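Local coordinates for protein ribosomal RNA small subunit methyltransferase D (Escherichia coli, PDB 2FPO) that methylates the N2 atom of guanine 966 in 16S ribosomal RNA of the assembled 30S particle, using S-adenosyl-L-methionine as methyl donor, at residues L49-F62 and P122-L136. Numbering follows the deposited sequence. Where two conformers were deposited one is given.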
loop_
_atom_site.group_PDB
_atom_site.type_symbol
_atom_site.label_atom_id
_atom_site.label_comp_id
_atom_site.label_asym_id
_atom_site.label_seq_id
_atom_site.Cartn_x
_atom_site.Cartn_y
_atom_site.Cartn_z
ATOM N N LEU A 49 -5.709 -2.927 -10.429
ATOM C CA LEU A 49 -6.192 -1.629 -9.935
ATOM C C LEU A 49 -6.478 -0.602 -11.025
ATOM O O LEU A 49 -6.967 0.482 -10.734
ATOM C CB LEU A 49 -5.155 -1.038 -8.964
ATOM C CG LEU A 49 -5.025 -1.758 -7.610
ATOM C CD1 LEU A 49 -3.971 -1.084 -6.745
ATOM C CD2 LEU A 49 -6.364 -1.837 -6.876
ATOM N N ALA A 50 -6.173 -0.948 -12.276
ATOM C CA ALA A 50 -6.194 0.021 -13.393
ATOM C C ALA A 50 -7.534 0.787 -13.505
ATOM O O ALA A 50 -7.533 2.002 -13.648
ATOM C CB ALA A 50 -5.833 -0.667 -14.710
ATOM N N PRO A 51 -8.678 0.087 -13.404
ATOM C CA PRO A 51 -9.931 0.833 -13.530
ATOM C C PRO A 51 -10.412 1.629 -12.307
ATOM O O PRO A 51 -11.485 2.221 -12.382
ATOM C CB PRO A 51 -10.939 -0.259 -13.908
ATOM C CG PRO A 51 -10.424 -1.481 -13.245
ATOM C CD PRO A 51 -8.917 -1.365 -13.246
ATOM N N VAL A 52 -9.650 1.640 -11.202
ATOM C CA VAL A 52 -10.042 2.369 -9.987
ATOM C C VAL A 52 -8.960 3.328 -9.459
ATOM O O VAL A 52 -9.203 4.086 -8.522
ATOM C CB VAL A 52 -10.506 1.427 -8.850
ATOM C CG1 VAL A 52 -11.789 0.667 -9.272
ATOM C CG2 VAL A 52 -9.419 0.444 -8.473
ATOM N N ILE A 53 -7.774 3.265 -10.061
ATOM C CA ILE A 53 -6.595 3.968 -9.557
ATOM C C ILE A 53 -6.698 5.495 -9.798
ATOM O O ILE A 53 -6.277 6.268 -8.960
ATOM C CB ILE A 53 -5.255 3.365 -10.154
ATOM C CG1 ILE A 53 -4.015 3.993 -9.499
ATOM C CG2 ILE A 53 -5.203 3.526 -11.671
ATOM C CD1 ILE A 53 -3.883 3.660 -8.005
ATOM N N VAL A 54 -7.296 5.914 -10.927
ATOM C CA VAL A 54 -7.419 7.353 -11.224
ATOM C C VAL A 54 -8.334 7.982 -10.187
ATOM O O VAL A 54 -9.453 7.508 -9.956
ATOM C CB VAL A 54 -7.872 7.649 -12.683
ATOM C CG1 VAL A 54 -8.049 9.210 -12.962
ATOM C CG2 VAL A 54 -6.877 7.037 -13.676
ATOM N N ASP A 55 -7.803 9.012 -9.526
ATOM C CA ASP A 55 -8.484 9.769 -8.485
ATOM C C ASP A 55 -8.757 8.996 -7.216
ATOM O O ASP A 55 -9.556 9.446 -6.416
ATOM C CB ASP A 55 -9.801 10.435 -8.966
ATOM C CG ASP A 55 -9.579 11.561 -9.975
ATOM O OD1 ASP A 55 -8.461 12.090 -10.075
ATOM O OD2 ASP A 55 -10.554 11.937 -10.657
ATOM N N ALA A 56 -8.118 7.843 -7.031
ATOM C CA ALA A 56 -8.228 7.091 -5.769
ATOM C C ALA A 56 -7.473 7.762 -4.625
ATOM O O ALA A 56 -6.434 8.372 -4.847
ATOM C CB ALA A 56 -7.713 5.650 -5.937
ATOM N N GLN A 57 -8.007 7.640 -3.408
ATOM C CA GLN A 57 -7.272 7.962 -2.196
ATOM C C GLN A 57 -6.635 6.671 -1.685
ATOM O O GLN A 57 -7.336 5.676 -1.406
ATOM C CB GLN A 57 -8.201 8.592 -1.155
ATOM C CG GLN A 57 -8.166 10.143 -1.166
ATOM C CD GLN A 57 -6.834 10.749 -0.613
ATOM O OE1 GLN A 57 -6.580 11.947 -0.777
ATOM N NE2 GLN A 57 -5.995 9.916 0.034
ATOM N N CYS A 58 -5.306 6.698 -1.557
ATOM C CA CYS A 58 -4.496 5.520 -1.221
ATOM C C CYS A 58 -3.770 5.661 0.106
ATOM O O CYS A 58 -3.248 6.727 0.464
ATOM C CB CYS A 58 -3.453 5.234 -2.318
ATOM S SG CYS A 58 -4.153 5.121 -3.973
ATOM N N LEU A 59 -3.739 4.573 0.842
ATOM C CA LEU A 59 -2.975 4.554 2.079
ATOM C C LEU A 59 -1.992 3.387 2.000
ATOM O O LEU A 59 -2.381 2.252 1.736
ATOM C CB LEU A 59 -3.952 4.437 3.264
ATOM C CG LEU A 59 -3.341 4.114 4.634
ATOM C CD1 LEU A 59 -2.609 5.385 5.150
ATOM C CD2 LEU A 59 -4.463 3.626 5.571
ATOM N N ASP A 60 -0.708 3.664 2.214
ATOM C CA ASP A 60 0.308 2.607 2.262
ATOM C C ASP A 60 0.776 2.450 3.721
ATOM O O ASP A 60 1.470 3.338 4.252
ATOM C CB ASP A 60 1.471 2.995 1.360
ATOM C CG ASP A 60 2.389 1.818 1.008
ATOM O OD1 ASP A 60 2.448 0.804 1.735
ATOM O OD2 ASP A 60 3.081 1.938 -0.005
ATOM N N CYS A 61 0.401 1.324 4.342
ATOM C CA CYS A 61 0.653 1.098 5.778
ATOM C C CYS A 61 2.105 0.872 6.172
ATOM O O CYS A 61 2.443 1.087 7.349
ATOM C CB CYS A 61 -0.204 -0.050 6.319
ATOM S SG CYS A 61 -1.986 0.295 6.182
ATOM N N PHE A 62 2.925 0.387 5.232
ATOM C CA PHE A 62 4.354 0.082 5.467
ATOM C C PHE A 62 4.996 0.450 4.157
ATOM O O PHE A 62 5.307 -0.435 3.320
ATOM C CB PHE A 62 4.616 -1.431 5.774
ATOM C CG PHE A 62 3.743 -1.983 6.868
ATOM C CD1 PHE A 62 4.154 -1.925 8.196
ATOM C CD2 PHE A 62 2.490 -2.522 6.563
ATOM C CE1 PHE A 62 3.284 -2.395 9.238
ATOM C CE2 PHE A 62 1.620 -2.999 7.566
ATOM C CZ PHE A 62 2.026 -2.954 8.909
ATOM N N PRO A 122 -11.525 7.589 5.343
ATOM C CA PRO A 122 -11.686 6.494 4.373
ATOM C C PRO A 122 -10.806 6.570 3.108
ATOM O O PRO A 122 -10.635 7.639 2.497
ATOM C CB PRO A 122 -13.172 6.561 4.008
ATOM C CG PRO A 122 -13.550 8.007 4.263
ATOM C CD PRO A 122 -12.738 8.417 5.459
ATOM N N HIS A 123 -10.254 5.421 2.736
ATOM C CA HIS A 123 -9.453 5.282 1.518
ATOM C C HIS A 123 -10.055 4.229 0.594
ATOM O O HIS A 123 -10.589 3.204 1.051
ATOM C CB HIS A 123 -8.004 4.902 1.853
ATOM C CG HIS A 123 -7.253 5.960 2.596
ATOM N ND1 HIS A 123 -7.400 6.170 3.954
ATOM C CD2 HIS A 123 -6.377 6.902 2.158
ATOM C CE1 HIS A 123 -6.617 7.174 4.323
ATOM N NE2 HIS A 123 -6.004 7.649 3.250
ATOM N N ASN A 124 -9.925 4.486 -0.705
ATOM C CA ASN A 124 -10.347 3.594 -1.768
ATOM C C ASN A 124 -9.404 2.388 -1.957
ATOM O O ASN A 124 -9.856 1.282 -2.332
ATOM C CB ASN A 124 -10.400 4.390 -3.084
ATOM C CG ASN A 124 -11.268 5.623 -2.978
ATOM O OD1 ASN A 124 -12.505 5.530 -2.887
ATOM N ND2 ASN A 124 -10.633 6.795 -2.973
ATOM N N ILE A 125 -8.110 2.614 -1.722
ATOM C CA ILE A 125 -7.065 1.598 -1.929
ATOM C C ILE A 125 -6.071 1.593 -0.778
ATOM O O ILE A 125 -5.462 2.624 -0.459
ATOM C CB ILE A 125 -6.300 1.838 -3.291
ATOM C CG1 ILE A 125 -7.272 1.800 -4.492
ATOM C CG2 ILE A 125 -5.082 0.893 -3.462
ATOM C CD1 ILE A 125 -6.616 2.018 -5.867
ATOM N N VAL A 126 -5.868 0.435 -0.178
ATOM C CA VAL A 126 -4.888 0.298 0.925
ATOM C C VAL A 126 -3.907 -0.819 0.632
ATOM O O VAL A 126 -4.303 -1.911 0.175
ATOM C CB VAL A 126 -5.578 0.076 2.317
ATOM C CG1 VAL A 126 -4.559 -0.006 3.481
ATOM C CG2 VAL A 126 -6.603 1.163 2.595
ATOM N N PHE A 127 -2.629 -0.529 0.879
ATOM C CA PHE A 127 -1.546 -1.487 0.697
ATOM C C PHE A 127 -1.061 -1.987 2.060
ATOM O O PHE A 127 -0.663 -1.188 2.915
ATOM C CB PHE A 127 -0.364 -0.871 -0.052
ATOM C CG PHE A 127 -0.743 -0.230 -1.375
ATOM C CD1 PHE A 127 -1.090 -1.017 -2.485
ATOM C CD2 PHE A 127 -0.709 1.149 -1.520
ATOM C CE1 PHE A 127 -1.457 -0.402 -3.719
ATOM C CE2 PHE A 127 -1.061 1.770 -2.754
ATOM C CZ PHE A 127 -1.437 0.989 -3.847
ATOM N N VAL A 128 -1.076 -3.312 2.212
ATOM C CA VAL A 128 -0.669 -4.008 3.451
ATOM C C VAL A 128 0.392 -5.061 3.126
ATOM O O VAL A 128 0.111 -6.248 2.909
ATOM C CB VAL A 128 -1.878 -4.643 4.207
ATOM C CG1 VAL A 128 -1.436 -5.188 5.591
ATOM C CG2 VAL A 128 -3.027 -3.659 4.327
ATOM N N ASP A 129 1.637 -4.614 3.113
ATOM C CA ASP A 129 2.755 -5.492 2.859
ATOM C C ASP A 129 3.720 -5.301 4.030
ATOM O O ASP A 129 4.696 -4.580 3.914
ATOM C CB ASP A 129 3.421 -5.130 1.528
ATOM C CG ASP A 129 4.671 -5.969 1.255
ATOM O OD1 ASP A 129 4.746 -7.136 1.736
ATOM O OD2 ASP A 129 5.590 -5.451 0.585
ATOM N N PRO A 130 3.415 -5.915 5.190
ATOM C CA PRO A 130 4.320 -5.681 6.323
ATOM C C PRO A 130 5.705 -6.335 6.203
ATOM O O PRO A 130 5.849 -7.350 5.481
ATOM C CB PRO A 130 3.517 -6.215 7.527
ATOM C CG PRO A 130 2.610 -7.255 6.927
ATOM C CD PRO A 130 2.258 -6.756 5.553
ATOM N N PRO A 131 6.725 -5.772 6.907
ATOM C CA PRO A 131 8.083 -6.302 6.855
ATOM C C PRO A 131 8.136 -7.727 7.411
ATOM O O PRO A 131 8.962 -8.534 6.997
ATOM C CB PRO A 131 8.894 -5.304 7.735
ATOM C CG PRO A 131 7.886 -4.746 8.673
ATOM C CD PRO A 131 6.646 -4.599 7.803
ATOM N N PHE A 132 7.241 -8.035 8.340
ATOM C CA PHE A 132 7.040 -9.419 8.764
ATOM C C PHE A 132 5.537 -9.594 9.032
ATOM O O PHE A 132 4.842 -8.614 9.271
ATOM C CB PHE A 132 7.945 -9.776 9.974
ATOM C CG PHE A 132 7.749 -8.866 11.151
ATOM C CD1 PHE A 132 6.732 -9.117 12.075
ATOM C CD2 PHE A 132 8.541 -7.727 11.309
ATOM C CE1 PHE A 132 6.518 -8.259 13.152
ATOM C CE2 PHE A 132 8.349 -6.876 12.390
ATOM C CZ PHE A 132 7.324 -7.131 13.310
ATOM N N ARG A 133 5.053 -10.833 9.009
ATOM C CA ARG A 133 3.616 -11.152 8.992
ATOM C C ARG A 133 3.004 -11.214 10.398
ATOM O O ARG A 133 2.046 -10.490 10.730
ATOM C CB ARG A 133 3.428 -12.519 8.299
ATOM C CG ARG A 133 1.986 -13.004 8.088
ATOM C CD ARG A 133 1.456 -13.972 9.173
ATOM N NE ARG A 133 2.370 -15.065 9.513
ATOM C CZ ARG A 133 2.102 -16.017 10.403
ATOM N NH1 ARG A 133 0.937 -16.028 11.045
ATOM N NH2 ARG A 133 3.002 -16.960 10.657
ATOM N N ARG A 134 3.538 -12.143 11.191
ATOM C CA ARG A 134 2.962 -12.470 12.481
ATOM C C ARG A 134 3.231 -11.394 13.512
ATOM O O ARG A 134 4.388 -11.103 13.857
ATOM C CB ARG A 134 3.436 -13.851 12.966
ATOM C CG ARG A 134 2.627 -14.354 14.158
ATOM C CD ARG A 134 2.471 -15.881 14.216
ATOM N NE ARG A 134 3.717 -16.626 14.018
ATOM C CZ ARG A 134 4.815 -16.470 14.744
ATOM N NH1 ARG A 134 4.848 -15.568 15.731
ATOM N NH2 ARG A 134 5.883 -17.217 14.468
ATOM N N GLY A 135 2.138 -10.821 14.012
ATOM C CA GLY A 135 2.203 -9.643 14.882
ATOM C C GLY A 135 1.740 -8.359 14.226
ATOM O O GLY A 135 1.423 -7.402 14.914
ATOM N N LEU A 136 1.721 -8.323 12.888
ATOM C CA LEU A 136 1.331 -7.127 12.135
ATOM C C LEU A 136 0.161 -7.371 11.184
ATOM O O LEU A 136 -0.730 -6.552 11.096
ATOM C CB LEU A 136 2.513 -6.553 11.321
ATOM C CG LEU A 136 3.794 -6.088 12.044
ATOM C CD1 LEU A 136 4.805 -5.656 11.022
ATOM C CD2 LEU A 136 3.547 -4.948 13.069
HETATM O O HOH W 1 -4.775 9.964 2.523
HETATM O O HOH W 2 2.347 -1.956 2.797
#
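Pro130 lies over one face of the Phe62 ring, its CB 3.8 Å from the ring centroid in a CH-pi contact offset toward the rim. Val128 CG1 is at the ring edge. Pro131 CD and Leu136 CD1 come in obliquely. CG of Phe62 is anti to the carbonyl carbon (chi1 -51°), which turns the ring onto the 129-131 loop. With alanine in place of Phe62, Pro130 would probably lose its aromatic partner, and a gap would open beside Val128 and Leu136.

At the other end, Leu59 CB sits over the centre of the His123 ring, 3.6 Å from its centroid. Water 1 is in the plane at the ring edge, 2.7 Å from His123 NE2, and also takes a weak bond from Gln57 NE2.

Between these rings, strands 57-60 and 125-128 pair in parallel. Leu59 N donates to Ile125 O (2.9 Å), and Leu59 O accepts from Phe127 N (2.9 Å). Cys61 N continues the pattern to Phe127 O. On one side of the sheet, Ile125 CD1 packs on Ala56 CB; the Ile53 side chain crosses that of Ile125 at about a right angle, CD1 to CD1 3.8 Å. Leu49 CD1 touches Ile125 CG2 and Phe127 CE1. On the other, Val126 CG1 meets Cys61 SG at 3.7 Å. Water 2 accepts from Asp129 N (2.8 Å) and probably donates to Asp60 OD1, so that it links the two strand ends.

The pair forms the centre of the Rossmann-like methyltransferase sheet, flanked by strands 79-83 and 154-161. Helix 67-74 covers the Cys58 and Phe127 side; helix 137-146 packs on Val126 and Val128.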